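Local coordinates for glyoxalase 3 (Candida albicans, PDB 4LRU), which converts the toxic metabolite methylglyoxal to D-lactate in a single step that needs no glutathione, at residues Thr25-Phe39 with Tyr100-Leu112. Numbering follows the deposited sequence.
Sequences TGVFVVEALHPFEVF and YDIFFGSAGHGTL
F104 swings CG away from its backbone N (chi1 -171°), which stands its ring up under the helix, and F39, with CG turned from its own carbonyl carbon, drops its ring to meet it. The F104 ring takes P35 over one face: P35 CB sits 3.9 Å from the ring centroid, only 17° off the normal, while CG reaches over the rim to within 3.4 Å of F104 CZ. F104 CD2 lies at the edge of the F39 ring, 3.8 Å from CE2, the two rings meeting obliquely. F39 CZ also brushes I102 CG2. P35 also leaves helix 29-42 kinked, since its nitrogen has no bond to the preceding turn.

This is the DJ-1/PfpI fold, an alpha/beta sandwich: residues 29-39 of the helix run roughly antiparallel (153°) to the central strand 102-105, the axes coming within 9.9 Å. Past the strand end the spacing closes as S106 CB comes under E31 O, a buried carbonyl with no polar partner, and S106 OG bonds to A10 O of the neighbouring strand 6-10.

The extended E31 side chain points its carboxylate at the following loop, OE1 3.0 Å from A107 N; it also touches C139, the probable active-site cysteine. Beside it F28 N gives A107 O a nearly straight hydrogen bond of 2.9 Å. G108 CA makes a CA-H...O contact of 3.4 Å to G26 O, with no side chain between the two backbones. Further along, T25 OG1, bonded to D58, lies beside H109 CB, and the H109 ring reaches on to bond E171 and meet the ring of H140, both probable active-site residues.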
loop_
_atom_site.group_PDB
_atom_site.type_symbol
_atom_site.label_atom_id
_atom_site.label_comp_id
_atom_site.label_asym_id
_atom_site.label_seq_id
_atom_site.Cartn_x
_atom_site.Cartn_y
_atom_site.Cartn_z
ATOM N N THR A 25 -0.590 6.763 -14.241
ATOM C CA THR A 25 -0.694 6.206 -12.909
ATOM C C THR A 25 0.513 6.582 -12.065
ATOM O O THR A 25 1.445 7.260 -12.538
ATOM C CB THR A 25 -0.911 4.675 -12.925
ATOM O OG1 THR A 25 -1.349 4.239 -11.625
ATOM C CG2 THR A 25 0.356 3.929 -13.288
ATOM N N GLY A 26 0.472 6.137 -10.818
ATOM C CA GLY A 26 1.411 6.523 -9.777
ATOM C C GLY A 26 0.745 6.283 -8.447
ATOM O O GLY A 26 -0.028 5.338 -8.310
ATOM N N VAL A 27 1.045 7.127 -7.470
ATOM C CA VAL A 27 0.527 6.977 -6.105
ATOM C C VAL A 27 -0.897 7.532 -6.045
ATOM O O VAL A 27 -1.143 8.657 -6.451
ATOM C CB VAL A 27 1.420 7.740 -5.119
ATOM C CG1 VAL A 27 0.855 7.678 -3.695
ATOM C CG2 VAL A 27 2.844 7.198 -5.178
ATOM N N PHE A 28 -1.828 6.723 -5.542
ATOM C CA PHE A 28 -3.208 7.173 -5.374
ATOM C C PHE A 28 -3.298 7.980 -4.098
ATOM O O PHE A 28 -3.144 7.430 -3.019
ATOM C CB PHE A 28 -4.160 5.985 -5.302
ATOM C CG PHE A 28 -5.561 6.331 -5.692
ATOM C CD1 PHE A 28 -6.419 6.934 -4.791
ATOM C CD2 PHE A 28 -6.019 6.100 -6.988
ATOM C CE1 PHE A 28 -7.696 7.304 -5.171
ATOM C CE2 PHE A 28 -7.297 6.460 -7.370
ATOM C CZ PHE A 28 -8.140 7.056 -6.459
ATOM N N VAL A 29 -3.498 9.287 -4.220
ATOM C CA VAL A 29 -3.214 10.226 -3.126
ATOM C C VAL A 29 -3.735 9.737 -1.776
ATOM O O VAL A 29 -2.973 9.634 -0.833
ATOM C CB VAL A 29 -3.763 11.622 -3.408
ATOM C CG1 VAL A 29 -3.567 12.533 -2.204
ATOM C CG2 VAL A 29 -3.064 12.229 -4.619
ATOM N N VAL A 30 -5.033 9.483 -1.663
ATOM C CA VAL A 30 -5.576 9.205 -0.333
ATOM C C VAL A 30 -5.124 7.875 0.258
ATOM O O VAL A 30 -5.228 7.679 1.457
ATOM C CB VAL A 30 -7.114 9.304 -0.255
ATOM C CG1 VAL A 30 -7.561 10.753 -0.418
ATOM C CG2 VAL A 30 -7.775 8.399 -1.276
ATOM N N GLU A 31 -4.569 6.980 -0.565
ATOM C CA GLU A 31 -3.998 5.742 -0.045
ATOM C C GLU A 31 -2.700 5.938 0.705
ATOM O O GLU A 31 -2.309 5.081 1.484
ATOM C CB GLU A 31 -3.788 4.724 -1.175
ATOM C CG GLU A 31 -5.112 4.285 -1.749
ATOM C CD GLU A 31 -4.996 3.283 -2.873
ATOM O OE1 GLU A 31 -3.897 2.719 -3.083
ATOM O OE2 GLU A 31 -6.038 3.052 -3.516
ATOM N N ALA A 32 -2.042 7.067 0.454
ATOM C CA ALA A 32 -0.950 7.556 1.274
ATOM C C ALA A 32 -1.435 8.506 2.358
ATOM O O ALA A 32 -1.001 8.403 3.511
ATOM C CB ALA A 32 0.083 8.248 0.412
ATOM N N LEU A 33 -2.304 9.444 1.987
ATOM C CA LEU A 33 -2.736 10.502 2.906
ATOM C C LEU A 33 -3.563 9.958 4.081
ATOM O O LEU A 33 -3.274 10.278 5.237
ATOM C CB LEU A 33 -3.492 11.594 2.148
ATOM C CG LEU A 33 -3.768 12.928 2.856
ATOM C CD1 LEU A 33 -3.943 14.064 1.852
ATOM C CD2 LEU A 33 -4.991 12.826 3.751
ATOM N N HIS A 34 -4.577 9.151 3.801
ATOM C CA HIS A 34 -5.423 8.639 4.870
ATOM C C HIS A 34 -4.637 7.828 5.899
ATOM O O HIS A 34 -4.731 8.108 7.104
ATOM C CB HIS A 34 -6.605 7.834 4.317
ATOM C CG HIS A 34 -7.642 8.676 3.647
ATOM N ND1 HIS A 34 -8.720 8.134 2.985
ATOM C CD2 HIS A 34 -7.777 10.020 3.546
ATOM C CE1 HIS A 34 -9.473 9.103 2.502
ATOM N NE2 HIS A 34 -8.932 10.259 2.841
ATOM N N PRO A 35 -3.827 6.852 5.445
ATOM C CA PRO A 35 -3.089 6.092 6.446
ATOM C C PRO A 35 -2.071 6.952 7.178
ATOM O O PRO A 35 -1.878 6.795 8.384
ATOM C CB PRO A 35 -2.431 4.967 5.632
ATOM C CG PRO A 35 -3.295 4.832 4.417
ATOM C CD PRO A 35 -3.746 6.225 4.114
ATOM N N PHE A 36 -1.426 7.883 6.470
ATOM C CA PHE A 36 -0.527 8.822 7.132
ATOM C C PHE A 36 -1.256 9.502 8.290
ATOM O O PHE A 36 -0.750 9.583 9.413
ATOM C CB PHE A 36 0.006 9.877 6.145
ATOM C CG PHE A 36 0.895 10.911 6.791
ATOM C CD1 PHE A 36 2.244 10.663 6.998
ATOM C CD2 PHE A 36 0.366 12.110 7.253
ATOM C CE1 PHE A 36 3.052 11.609 7.600
ATOM C CE2 PHE A 36 1.168 13.053 7.872
ATOM C CZ PHE A 36 2.513 12.799 8.049
ATOM N N GLU A 37 -2.452 9.998 8.019
ATOM C CA GLU A 37 -3.170 10.763 9.041
ATOM C C GLU A 37 -3.628 9.872 10.201
ATOM O O GLU A 37 -3.606 10.307 11.353
ATOM C CB GLU A 37 -4.346 11.523 8.429
ATOM C CG GLU A 37 -3.939 12.724 7.586
ATOM C CD GLU A 37 -3.397 13.840 8.444
ATOM O OE1 GLU A 37 -4.209 14.553 9.084
ATOM O OE2 GLU A 37 -2.168 14.004 8.503
ATOM N N VAL A 38 -4.069 8.656 9.900
ATOM C CA VAL A 38 -4.505 7.727 10.950
ATOM C C VAL A 38 -3.333 7.431 11.888
ATOM O O VAL A 38 -3.452 7.522 13.109
ATOM C CB VAL A 38 -5.041 6.422 10.354
ATOM C CG1 VAL A 38 -5.229 5.363 11.429
ATOM C CG2 VAL A 38 -6.348 6.701 9.638
ATOM N N PHE A 39 -2.193 7.082 11.308
ATOM C CA PHE A 39 -1.015 6.773 12.101
ATOM C C PHE A 39 -0.466 8.012 12.821
ATOM O O PHE A 39 0.021 7.909 13.946
ATOM C CB PHE A 39 0.048 6.135 11.217
ATOM C CG PHE A 39 -0.341 4.788 10.653
ATOM C CD1 PHE A 39 -0.896 3.804 11.449
ATOM C CD2 PHE A 39 -0.071 4.484 9.332
ATOM C CE1 PHE A 39 -1.234 2.572 10.928
ATOM C CE2 PHE A 39 -0.400 3.254 8.804
ATOM C CZ PHE A 39 -0.969 2.284 9.601
ATOM N N TYR A 100 11.855 -0.105 11.633
ATOM C CA TYR A 100 10.404 -0.005 11.414
ATOM C C TYR A 100 9.634 -1.115 12.116
ATOM O O TYR A 100 10.124 -2.235 12.242
ATOM C CB TYR A 100 10.061 0.052 9.910
ATOM C CG TYR A 100 10.819 1.193 9.315
ATOM C CD1 TYR A 100 10.421 2.503 9.558
ATOM C CD2 TYR A 100 12.053 0.982 8.724
ATOM C CE1 TYR A 100 11.197 3.575 9.173
ATOM C CE2 TYR A 100 12.835 2.045 8.329
ATOM C CZ TYR A 100 12.401 3.335 8.551
ATOM O OH TYR A 100 13.194 4.392 8.174
ATOM N N ASP A 101 8.431 -0.776 12.583
ATOM C CA ASP A 101 7.574 -1.721 13.292
ATOM C C ASP A 101 6.279 -2.064 12.559
ATOM O O ASP A 101 5.621 -3.041 12.903
ATOM C CB ASP A 101 7.225 -1.165 14.671
ATOM C CG ASP A 101 8.373 -1.247 15.644
ATOM O OD1 ASP A 101 9.404 -1.890 15.333
ATOM O OD2 ASP A 101 8.249 -0.680 16.755
ATOM N N ILE A 102 5.888 -1.226 11.607
ATOM C CA ILE A 102 4.741 -1.457 10.731
ATOM C C ILE A 102 5.196 -1.152 9.303
ATOM O O ILE A 102 5.964 -0.198 9.077
ATOM C CB ILE A 102 3.587 -0.497 11.113
ATOM C CG1 ILE A 102 3.045 -0.872 12.491
ATOM C CG2 ILE A 102 2.484 -0.490 10.064
ATOM C CD1 ILE A 102 2.127 0.155 13.103
ATOM N N PHE A 103 4.746 -1.973 8.356
ATOM C CA PHE A 103 4.914 -1.690 6.948
ATOM C C PHE A 103 3.525 -1.503 6.375
ATOM O O PHE A 103 2.659 -2.356 6.551
ATOM C CB PHE A 103 5.618 -2.848 6.240
ATOM C CG PHE A 103 5.849 -2.612 4.768
ATOM C CD1 PHE A 103 4.841 -2.832 3.849
ATOM C CD2 PHE A 103 7.090 -2.170 4.309
ATOM C CE1 PHE A 103 5.064 -2.649 2.499
ATOM C CE2 PHE A 103 7.312 -1.963 2.958
ATOM C CZ PHE A 103 6.304 -2.198 2.054
ATOM N N PHE A 104 3.303 -0.378 5.706
ATOM C CA PHE A 104 2.016 -0.128 5.035
ATOM C C PHE A 104 2.231 0.232 3.567
ATOM O O PHE A 104 2.836 1.256 3.255
ATOM C CB PHE A 104 1.259 0.992 5.747
ATOM C CG PHE A 104 -0.146 1.171 5.263
ATOM C CD1 PHE A 104 -0.405 1.731 4.021
ATOM C CD2 PHE A 104 -1.237 0.756 6.051
ATOM C CE1 PHE A 104 -1.703 1.883 3.568
ATOM C CE2 PHE A 104 -2.525 0.911 5.584
ATOM C CZ PHE A 104 -2.762 1.482 4.353
ATOM N N GLY A 105 1.752 -0.623 2.674
ATOM C CA GLY A 105 1.840 -0.373 1.240
ATOM C C GLY A 105 0.677 0.433 0.703
ATOM O O GLY A 105 -0.420 -0.098 0.515
ATOM N N SER A 106 0.887 1.729 0.494
ATOM C CA SER A 106 -0.054 2.514 -0.293
ATOM C C SER A 106 0.026 2.036 -1.721
ATOM O O SER A 106 0.967 1.342 -2.084
ATOM C CB SER A 106 0.232 4.016 -0.223
ATOM O OG SER A 106 1.381 4.414 -0.983
ATOM N N ALA A 107 -0.928 2.423 -2.545
ATOM C CA ALA A 107 -0.885 1.935 -3.907
ATOM C C ALA A 107 -1.333 2.961 -4.933
ATOM O O ALA A 107 -0.808 4.078 -4.966
ATOM C CB ALA A 107 -1.623 0.613 -4.022
ATOM N N GLY A 108 -2.261 2.573 -5.799
ATOM C CA GLY A 108 -2.289 3.069 -7.154
ATOM C C GLY A 108 -1.722 2.001 -8.056
ATOM O O GLY A 108 -0.905 1.200 -7.614
ATOM N N HIS A 109 -2.154 1.981 -9.312
ATOM C CA HIS A 109 -1.767 0.911 -10.230
ATOM C C HIS A 109 -0.250 0.869 -10.466
ATOM O O HIS A 109 0.283 -0.152 -10.885
ATOM C CB HIS A 109 -2.498 1.057 -11.560
ATOM C CG HIS A 109 -3.912 0.555 -11.539
ATOM N ND1 HIS A 109 -4.970 1.321 -11.092
ATOM C CD2 HIS A 109 -4.446 -0.629 -11.928
ATOM C CE1 HIS A 109 -6.091 0.628 -11.202
ATOM N NE2 HIS A 109 -5.802 -0.555 -11.712
ATOM N N GLY A 110 0.449 1.959 -10.184
ATOM C CA GLY A 110 1.907 1.965 -10.340
ATOM C C GLY A 110 2.555 0.806 -9.591
ATOM O O GLY A 110 3.566 0.239 -10.041
ATOM N N THR A 111 1.995 0.433 -8.445
ATOM C CA THR A 111 2.580 -0.641 -7.637
ATOM C C THR A 111 2.716 -1.976 -8.389
ATOM O O THR A 111 3.568 -2.796 -8.042
ATOM C CB THR A 111 1.758 -0.945 -6.363
ATOM O OG1 THR A 111 0.426 -1.320 -6.731
ATOM C CG2 THR A 111 1.721 0.234 -5.438
ATOM N N LEU A 112 1.857 -2.208 -9.383
ATOM C CA LEU A 112 1.905 -3.420 -10.179
ATOM C C LEU A 112 3.243 -3.553 -10.881
ATOM O O LEU A 112 3.674 -4.666 -11.193
ATOM C CB LEU A 112 0.787 -3.424 -11.221
ATOM C CG LEU A 112 -0.622 -3.491 -10.623
ATOM C CD1 LEU A 112 -1.659 -3.165 -11.677
ATOM C CD2 LEU A 112 -0.903 -4.856 -10.002
#